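Local coordinates for B12-binding domain-containing protein (Kitasatospora setae, PDB 6WTE) that binds cobalamin and a [4Fe-4S] cluster and probably transfers methyl groups, as a radical SAM methylase that works by non-radical catalysis, at residues P10-P15 with F43-W48; E37-T42 with H53-E58. One frame throughout, in Å; residues are numbered along the deposited sequence.

Overall arrangement
Both contacts lie in the B12-binding domain, on the part of its Rossmann-like sheet that ends with strand 35-40. From the N terminus the chain runs through strand 4-9 into loop 10-15, returns by helix 20-31, forms edge strand 35-40 and turns through 43-48 into helix 48-58. Contact 1 closes a 27-residue excursion by bringing together the loops that follow strands 4-9 and 35-40; contact 2 closes a shorter one, packing strand 35-40 against helix 48-58. Their segments alternate along the chain, so the two closures cross. They also touch: Thr-42, two residues past strand 35-40, is hydrogen-bonded to Asn-11 and His-14 of contact 1.

Contact 1: P10-P15 with F43-W48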
ATOM      1  N   PRO A  10       7.771   9.096   9.001  1.00 13.09           N
ATOM      2  CA  PRO A  10       8.406   8.187   9.961  1.00 12.21           C
ATOM      3  C   PRO A  10       8.829   6.853   9.371  1.00 16.30           C
ATOM      4  O   PRO A  10       9.341   6.005  10.111  1.00 15.75           O
ATOM      5  CB  PRO A  10       7.282   7.987  10.988  1.00 12.17           C
ATOM      6  CG  PRO A  10       6.067   7.933  10.128  1.00 14.67           C
ATOM      7  CD  PRO A  10       6.306   8.953   9.018  1.00 14.18           C
ATOM      8  N   ASN A  11       8.626   6.655   8.071  1.00 12.46           N
ATOM      9  CA  ASN A  11       8.917   5.374   7.439  1.00 14.47           C
ATOM     10  C   ASN A  11      10.402   5.059   7.542  1.00 18.23           C
ATOM     11  O   ASN A  11      11.239   5.805   7.029  1.00 16.67           O
ATOM     12  CB  ASN A  11       8.470   5.412   5.978  1.00 13.59           C
ATOM     13  CG  ASN A  11       8.348   4.029   5.369  1.00 16.27           C
ATOM     14  OD1 ASN A  11       8.884   3.051   5.893  1.00 15.04           O
ATOM     15  ND2 ASN A  11       7.630   3.940   4.260  1.00 16.08           N
ATOM     16  N   LYS A  12      10.737   3.967   8.223  1.00 17.18           N
ATOM     17  CA  LYS A  12      12.129   3.560   8.356  1.00 18.80           C
ATOM     18  C   LYS A  12      12.468   2.337   7.512  1.00 22.51           C
ATOM     19  O   LYS A  12      13.548   1.761   7.676  1.00 21.80           O
ATOM     20  CB  LYS A  12      12.467   3.313   9.829  1.00 24.33           C
ATOM     21  CG  LYS A  12      12.389   4.578  10.684  1.00 23.65           C
ATOM     22  CD  LYS A  12      12.955   4.362  12.077  1.00 26.06           C
ATOM     23  CE  LYS A  12      12.179   3.307  12.848  1.00 26.71           C
ATOM     24  NZ  LYS A  12      12.621   3.260  14.272  1.00 24.51           N
ATOM     25  N   VAL A  13      11.588   1.937   6.601  1.00 17.33           N
ATOM     26  CA  VAL A  13      11.820   0.750   5.785  1.00 16.78           C
ATOM     27  C   VAL A  13      12.842   1.062   4.699  1.00 20.10           C
ATOM     28  O   VAL A  13      12.703   2.042   3.958  1.00 19.49           O
ATOM     29  CB  VAL A  13      10.509   0.244   5.166  1.00 18.53           C
ATOM     30  CG1 VAL A  13      10.794  -0.828   4.118  1.00 19.64           C
ATOM     31  CG2 VAL A  13       9.588  -0.312   6.249  1.00 21.41           C
ATOM     32  N   HIS A  14      13.863   0.216   4.596  1.00 18.98           N
ATOM     33  CA  HIS A  14      14.714   0.164   3.420  1.00 20.06           C
ATOM     34  C   HIS A  14      14.564  -1.200   2.751  1.00 22.68           C
ATOM     35  O   HIS A  14      14.379  -2.209   3.436  1.00 23.87           O
ATOM     36  CB  HIS A  14      16.187   0.412   3.765  1.00 21.94           C
ATOM     37  CG  HIS A  14      16.484   1.823   4.168  1.00 22.09           C
ATOM     38  ND1 HIS A  14      17.637   2.477   3.793  1.00 27.73           N
ATOM     39  CD2 HIS A  14      15.780   2.703   4.920  1.00 22.18           C
ATOM     40  CE1 HIS A  14      17.631   3.700   4.293  1.00 27.45           C
ATOM     41  NE2 HIS A  14      16.515   3.862   4.981  1.00 24.03           N
ATOM     42  N   PRO A  15      14.638  -1.274   1.411  1.00 20.52           N
ATOM     43  CA  PRO A  15      14.895  -0.190   0.451  1.00 22.67           C
ATOM     44  C   PRO A  15      13.841   0.914   0.493  1.00 21.45           C
ATOM     45  O   PRO A  15      12.655   0.634   0.664  1.00 18.92           O
ATOM     46  CB  PRO A  15      14.886  -0.907  -0.905  1.00 21.93           C
ATOM     47  CG  PRO A  15      14.175  -2.189  -0.672  1.00 24.49           C
ATOM     48  CD  PRO A  15      14.476  -2.574   0.737  1.00 26.03           C
ATOM     49  N   PHE A  43      16.071   8.538   5.768  1.00 17.25           N
ATOM     50  CA  PHE A  43      17.522   8.566   5.664  1.00 22.93           C
ATOM     51  C   PHE A  43      18.185   9.034   6.955  1.00 22.95           C
ATOM     52  O   PHE A  43      19.372   9.379   6.948  1.00 25.18           O
ATOM     53  CB  PHE A  43      17.947   9.457   4.491  1.00 23.95           C
ATOM     54  CG  PHE A  43      17.185   9.191   3.218  1.00 24.66           C
ATOM     55  CD1 PHE A  43      17.236   7.953   2.605  1.00 26.07           C
ATOM     56  CD2 PHE A  43      16.418  10.188   2.636  1.00 29.86           C
ATOM     57  CE1 PHE A  43      16.529   7.706   1.429  1.00 26.11           C
ATOM     58  CE2 PHE A  43      15.716   9.950   1.464  1.00 25.79           C
ATOM     59  CZ  PHE A  43      15.771   8.707   0.860  1.00 19.00           C
ATOM     60  N   ARG A  44      17.446   9.047   8.063  1.00 19.35           N
ATOM     61  CA  ARG A  44      17.980   9.371   9.381  1.00 22.48           C
ATOM     62  C   ARG A  44      17.574   8.308  10.393  1.00 24.05           C
ATOM     63  O   ARG A  44      17.327   8.603  11.567  1.00 23.86           O
ATOM     64  CB  ARG A  44      17.511  10.754   9.829  1.00 21.97           C
ATOM     65  CG  ARG A  44      17.885  11.892   8.884  1.00 24.52           C
ATOM     66  CD  ARG A  44      19.375  12.206   8.933  1.00 24.15           C
ATOM     67  NE  ARG A  44      19.819  12.601  10.268  1.00 25.94           N
ATOM     68  CZ  ARG A  44      19.857  13.859  10.699  1.00 32.13           C
ATOM     69  NH1 ARG A  44      19.474  14.848   9.902  1.00 33.53           N
ATOM     70  NH2 ARG A  44      20.272  14.133  11.931  1.00 30.76           N
ATOM     71  N   ARG A  45      17.516   7.045   9.950  1.00 24.61           N
ATOM     72  CA  ARG A  45      17.024   5.963  10.802  1.00 25.45           C
ATOM     73  C   ARG A  45      17.810   5.858  12.096  1.00 27.38           C
ATOM     74  O   ARG A  45      17.248   5.542  13.151  1.00 28.18           O
ATOM     75  CB  ARG A  45      17.105   4.623  10.068  1.00 30.65           C
ATOM     76  CG  ARG A  45      16.265   4.514   8.838  1.00 28.31           C
ATOM     77  CD  ARG A  45      16.146   3.059   8.400  1.00 28.88           C
ATOM     78  NE  ARG A  45      17.399   2.476   7.921  1.00 33.86           N
ATOM     79  CZ  ARG A  45      17.527   1.206   7.546  1.00 31.89           C
ATOM     80  NH1 ARG A  45      18.695   0.748   7.119  1.00 34.23           N
ATOM     81  NH2 ARG A  45      16.482   0.388   7.601  1.00 32.35           N
ATOM     82  N   ASP A  46      19.114   6.083  12.030  1.00 30.37           N
ATOM     83  CA  ASP A  46      19.986   5.836  13.163  1.00 33.17           C
ATOM     84  C   ASP A  46      20.109   7.034  14.093  1.00 27.62           C
ATOM     85  O   ASP A  46      20.728   6.906  15.155  1.00 36.49           O
ATOM     86  CB  ASP A  46      21.367   5.405  12.661  1.00 36.02           C
ATOM     87  CG  ASP A  46      21.281   4.327  11.588  1.00 43.76           C
ATOM     88  OD1 ASP A  46      20.434   3.416  11.721  1.00 41.14           O
ATOM     89  OD2 ASP A  46      22.048   4.398  10.604  1.00 51.58           O
ATOM     90  N   ASP A  47      19.535   8.184  13.734  1.00 26.09           N
ATOM     91  CA  ASP A  47      19.616   9.360  14.597  1.00 25.80           C
ATOM     92  C   ASP A  47      18.397  10.257  14.397  1.00 24.85           C
ATOM     93  O   ASP A  47      18.503  11.489  14.422  1.00 24.68           O
ATOM     94  CB  ASP A  47      20.915  10.140  14.363  1.00 27.59           C
ATOM     95  CG  ASP A  47      20.955  10.847  13.012  1.00 28.50           C
ATOM     96  OD1 ASP A  47      20.328  10.362  12.046  1.00 23.36           O
ATOM     97  OD2 ASP A  47      21.628  11.899  12.922  1.00 34.91           O
ATOM     98  N   TRP A  48      17.214   9.651  14.244  1.00 20.12           N
ATOM     99  CA  TRP A  48      16.030  10.446  13.923  1.00 20.43           C
ATOM    100  C   TRP A  48      15.661  11.398  15.059  1.00 19.88           C
ATOM    101  O   TRP A  48      15.104  12.473  14.801  1.00 19.99           O
ATOM    102  CB  TRP A  48      14.849   9.536  13.560  1.00 20.47           C
ATOM    103  CG  TRP A  48      14.442   8.545  14.611  1.00 20.06           C
ATOM    104  CD1 TRP A  48      14.832   7.241  14.704  1.00 21.04           C
ATOM    105  CD2 TRP A  48      13.544   8.775  15.705  1.00 20.59           C
ATOM    106  NE1 TRP A  48      14.243   6.646  15.796  1.00 18.92           N
ATOM    107  CE2 TRP A  48      13.448   7.568  16.427  1.00 17.61           C
ATOM    108  CE3 TRP A  48      12.817   9.884  16.145  1.00 20.09           C
ATOM    109  CZ2 TRP A  48      12.659   7.442  17.565  1.00 20.89           C
ATOM    110  CZ3 TRP A  48      12.031   9.755  17.276  1.00 17.31           C
ATOM    111  CH2 TRP A  48      11.961   8.546  17.975  1.00 18.94           C
TER
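Arg-45 lays its guanidinium flat on the imidazole of His-14, the planes 15° apart and the centres 3.6 Å from each other. NE comes over one face of the ring near its rim, 3.4 Å from His-14 NE2; this close nitrogen pair belongs to the stack and is not a hydrogen bond. His-14 NE2 has its polar partner in Thr-42, at the carbonyl oxygen, a bond that would fix the tilt of the ring on which Arg-45 rests. The turn about the CG-CD bond of the arginine (chi3 -68°) brings the guanidinium over the ring.

Between segments 10-15 and 43-48 a single hydrogen bond is made. Arg-45 NH2 reaches Lys-12 O over 3.2 Å, approaching nearly head-on to the carbonyl (C=O...N 171°), with the oxygen somewhat tilted from the guanidinium plane. Thr-42, just before the second segment, supplies two more links, the one to His-14 and another from OG1 to Asn-11 O. Arg-45 CD is pressed close to Lys-12 O. Lys-12 adds apolar packing, its CB 4.0 Å from Arg-45 CD. Its NZ lies 4.1 Å from Trp-48 NE1, mere proximity of two donors and not a hydrogen bond; NZ also has a long, weak ion pair with Glu-85.

Each loop is also braced from within. Asn-11 OD1 accepts from Val-13 N at 3.0 Å, an Asx turn, while its ND2 donates to cobalamin. Residues 44-47 form a type I turn, where Arg-44 holds Asp-47 in a two-pronged, side-on salt bridge: NE to OD1 at 2.9 Å and NH2 to OD2 at 2.8 Å.

Both loops follow parallel strands of the B12-binding sheet, 4-9 and 35-40, and the first carries Asn-11 and Pro-15 of the cobalamin site. Helix 48-58 starts at Trp-48, whose side chain packs on Glu-88 and Ile-89 of helix 83-96, as Pro-10 does on His-86 and Ile-89.

Contact 2: E37-T42 with H53-E58; sequences EVLDLT and HEYFAE
Tyr-55 OH donates to Glu-37 OE1 over 2.6 Å, reaching the oxygen's anti lone pair, the one turned away from OE2. The carboxylate oxygen lies at the edge of the phenol ring, near its plane, and the two flat groups are turned 65° against each other. OE1 also takes part in a salt bridge with Arg-59 NE, so this buried charge is met by both a hydroxyl and a guanidinium.

Apolar packing continues along the tyrosine. Leu-39 CD2 touches Tyr-55 CB at 3.6 Å, and Leu-39 CD1 comes 4.1 Å from Tyr-55 CD1. With CG set opposite the backbone N (chi1 -178°), the tyrosine ring extends from the helix to the strand. Within the helix, Tyr-55 CD2 sits over the centre of the Phe-56 ring. Without the hydroxyl, a phenylalanine here would probably leave the buried Glu-37 carboxylate more dependent on Arg-59 and the strand less firmly tied to the helix.

Helix 48-58 is the connection of a beta-alpha-beta crossover from strand 35-40 to parallel strand 63-67, and packs back on the strand it follows. Strand 4-9 lies between those two; its Leu-6 touches Leu-39, Tyr-55 and Phe-56, while Phe-56 also meets Ile-93 and Leu-96 of helix 83-96.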
ATOM      1  N   GLU A  37       7.032  22.469   5.538  1.00 13.44           N
ATOM      2  CA  GLU A  37       8.339  21.848   5.671  1.00 15.19           C
ATOM      3  C   GLU A  37       8.164  20.359   5.934  1.00 15.25           C
ATOM      4  O   GLU A  37       7.267  19.951   6.680  1.00 12.74           O
ATOM      5  CB  GLU A  37       9.147  22.516   6.784  1.00 18.46           C
ATOM      6  CG  GLU A  37       9.481  23.955   6.436  1.00 17.23           C
ATOM      7  CD  GLU A  37      10.351  24.642   7.467  1.00 17.98           C
ATOM      8  OE1 GLU A  37      10.229  24.337   8.669  1.00 23.14           O
ATOM      9  OE2 GLU A  37      11.157  25.494   7.062  1.00 26.77           O
ATOM     10  N   VAL A  38       9.008  19.554   5.292  1.00 13.19           N
ATOM     11  CA  VAL A  38       8.985  18.100   5.404  1.00 12.03           C
ATOM     12  C   VAL A  38      10.210  17.663   6.187  1.00 12.77           C
ATOM     13  O   VAL A  38      11.330  18.107   5.910  1.00 17.57           O
ATOM     14  CB  VAL A  38       8.965  17.418   4.023  1.00 12.87           C
ATOM     15  CG1 VAL A  38       9.065  15.893   4.173  1.00 13.80           C
ATOM     16  CG2 VAL A  38       7.712  17.809   3.256  1.00 14.60           C
ATOM     17  N   LEU A  39      10.001  16.791   7.155  1.00 12.04           N
ATOM     18  CA  LEU A  39      11.090  16.181   7.902  1.00 12.55           C
ATOM     19  C   LEU A  39      11.041  14.695   7.580  1.00 15.07           C
ATOM     20  O   LEU A  39      10.137  13.985   8.034  1.00 13.71           O
ATOM     21  CB  LEU A  39      10.939  16.466   9.396  1.00 13.60           C
ATOM     22  CG  LEU A  39      12.182  16.587  10.255  1.00 23.47           C
ATOM     23  CD1 LEU A  39      13.133  17.620   9.660  1.00 22.48           C
ATOM     24  CD2 LEU A  39      11.751  16.997  11.659  1.00 23.14           C
ATOM     25  N   ASP A  40      11.972  14.231   6.750  1.00 13.02           N
ATOM     26  CA  ASP A  40      11.961  12.856   6.261  1.00 13.68           C
ATOM     27  C   ASP A  40      12.981  12.048   7.057  1.00 14.62           C
ATOM     28  O   ASP A  40      14.191  12.265   6.931  1.00 18.96           O
ATOM     29  CB  ASP A  40      12.260  12.817   4.763  1.00 14.78           C
ATOM     30  CG  ASP A  40      11.994  11.460   4.155  1.00 17.05           C
ATOM     31  OD1 ASP A  40      11.740  10.511   4.918  1.00 13.41           O
ATOM     32  OD2 ASP A  40      12.024  11.350   2.914  1.00 16.08           O
ATOM     33  N   LEU A  41      12.491  11.114   7.871  1.00 12.20           N
ATOM     34  CA  LEU A  41      13.352  10.344   8.760  1.00 14.29           C
ATOM     35  C   LEU A  41      13.886   9.072   8.121  1.00 14.47           C
ATOM     36  O   LEU A  41      14.690   8.374   8.752  1.00 16.62           O
ATOM     37  CB  LEU A  41      12.595   9.996  10.049  1.00 12.24           C
ATOM     38  CG  LEU A  41      12.001  11.191  10.802  1.00 16.50           C
ATOM     39  CD1 LEU A  41      11.263  10.746  12.061  1.00 16.37           C
ATOM     40  CD2 LEU A  41      13.081  12.208  11.149  1.00 16.74           C
ATOM     41  N   THR A  42      13.481   8.768   6.883  1.00 14.67           N
ATOM     42  CA  THR A  42      13.901   7.522   6.245  1.00 16.51           C
ATOM     43  C   THR A  42      15.419   7.435   6.132  1.00 19.18           C
ATOM     44  O   THR A  42      16.009   6.380   6.385  1.00 19.63           O
ATOM     45  CB  THR A  42      13.250   7.400   4.868  1.00 17.79           C
ATOM     46  OG1 THR A  42      11.828   7.433   5.024  1.00 13.22           O
ATOM     47  CG2 THR A  42      13.658   6.093   4.170  1.00 16.66           C
ATOM     48  N   HIS A  53      15.160  16.945  17.248  1.00 22.72           N
ATOM     49  CA  HIS A  53      15.652  17.938  18.199  1.00 26.08           C
ATOM     50  C   HIS A  53      16.111  19.203  17.493  1.00 27.73           C
ATOM     51  O   HIS A  53      15.795  20.315  17.932  1.00 28.80           O
ATOM     52  CB  HIS A  53      16.789  17.345  19.024  1.00 21.71           C
ATOM     53  CG  HIS A  53      16.361  16.210  19.899  1.00 21.99           C
ATOM     54  ND1 HIS A  53      17.251  15.303  20.430  1.00 25.76           N
ATOM     55  CD2 HIS A  53      15.135  15.832  20.328  1.00 20.96           C
ATOM     56  CE1 HIS A  53      16.593  14.419  21.157  1.00 18.34           C
ATOM     57  NE2 HIS A  53      15.306  14.714  21.108  1.00 25.10           N
ATOM     58  N   GLU A  54      16.845  19.055  16.387  1.00 27.69           N
ATOM     59  CA  GLU A  54      17.268  20.225  15.626  1.00 31.64           C
ATOM     60  C   GLU A  54      16.065  21.001  15.108  1.00 29.94           C
ATOM     61  O   GLU A  54      15.999  22.226  15.254  1.00 30.99           O
ATOM     62  CB  GLU A  54      18.182  19.809  14.470  1.00 29.92           C
ATOM     63  CG  GLU A  54      19.473  19.134  14.900  1.00 36.98           C
ATOM     64  CD  GLU A  54      20.221  18.497  13.737  1.00 37.12           C
ATOM     65  OE1 GLU A  54      19.569  18.100  12.745  1.00 44.43           O
ATOM     66  OE2 GLU A  54      21.464  18.389  13.816  1.00 42.89           O
ATOM     67  N   TYR A  55      15.086  20.303  14.521  1.00 26.29           N
ATOM     68  CA  TYR A  55      13.993  21.008  13.857  1.00 24.34           C
ATOM     69  C   TYR A  55      13.180  21.840  14.844  1.00 25.25           C
ATOM     70  O   TYR A  55      12.939  23.030  14.616  1.00 26.72           O
ATOM     71  CB  TYR A  55      13.082  20.033  13.105  1.00 23.93           C
ATOM     72  CG  TYR A  55      11.973  20.773  12.387  1.00 24.56           C
ATOM     73  CD1 TYR A  55      12.180  21.313  11.125  1.00 25.95           C
ATOM     74  CD2 TYR A  55      10.738  20.974  12.991  1.00 20.19           C
ATOM     75  CE1 TYR A  55      11.183  22.020  10.477  1.00 24.59           C
ATOM     76  CE2 TYR A  55       9.739  21.679  12.353  1.00 22.52           C
ATOM     77  CZ  TYR A  55       9.963  22.199  11.100  1.00 21.79           C
ATOM     78  OH  TYR A  55       8.962  22.898  10.464  1.00 22.63           O
ATOM     79  N   PHE A  56      12.729  21.225  15.941  1.00 26.13           N
ATOM     80  CA  PHE A  56      11.806  21.914  16.837  1.00 22.87           C
ATOM     81  C   PHE A  56      12.477  22.986  17.685  1.00 26.49           C
ATOM     82  O   PHE A  56      11.784  23.847  18.237  1.00 29.07           O
ATOM     83  CB  PHE A  56      11.083  20.902  17.720  1.00 25.68           C
ATOM     84  CG  PHE A  56       9.974  20.194  17.010  1.00 26.08           C
ATOM     85  CD1 PHE A  56       8.798  20.865  16.709  1.00 23.36           C
ATOM     86  CD2 PHE A  56      10.107  18.877  16.618  1.00 22.67           C
ATOM     87  CE1 PHE A  56       7.776  20.231  16.043  1.00 21.56           C
ATOM     88  CE2 PHE A  56       9.083  18.239  15.956  1.00 24.40           C
ATOM     89  CZ  PHE A  56       7.918  18.918  15.669  1.00 19.54           C
ATOM     90  N   ALA A  57      13.800  22.964  17.802  1.00 29.65           N
ATOM     91  CA  ALA A  57      14.462  24.074  18.473  1.00 28.65           C
ATOM     92  C   ALA A  57      14.454  25.328  17.608  1.00 29.05           C
ATOM     93  O   ALA A  57      14.411  26.446  18.134  1.00 31.03           O
ATOM     94  CB  ALA A  57      15.888  23.683  18.841  1.00 31.94           C
ATOM     95  N   GLU A  58      14.466  25.157  16.288  1.00 29.45           N
ATOM     96  CA  GLU A  58      14.533  26.254  15.334  1.00 30.49           C
ATOM     97  C   GLU A  58      13.176  26.654  14.769  1.00 27.08           C
ATOM     98  O   GLU A  58      13.004  27.805  14.358  1.00 27.85           O
ATOM     99  CB  GLU A  58      15.460  25.865  14.176  1.00 35.00           C
ATOM    100  CG  GLU A  58      16.776  25.239  14.637  1.00 37.50           C
ATOM    101  CD  GLU A  58      17.392  24.328  13.589  1.00 38.77           C
ATOM    102  OE1 GLU A  58      16.833  24.243  12.473  1.00 41.73           O
ATOM    103  OE2 GLU A  58      18.430  23.687  13.879  1.00 38.60           O
TER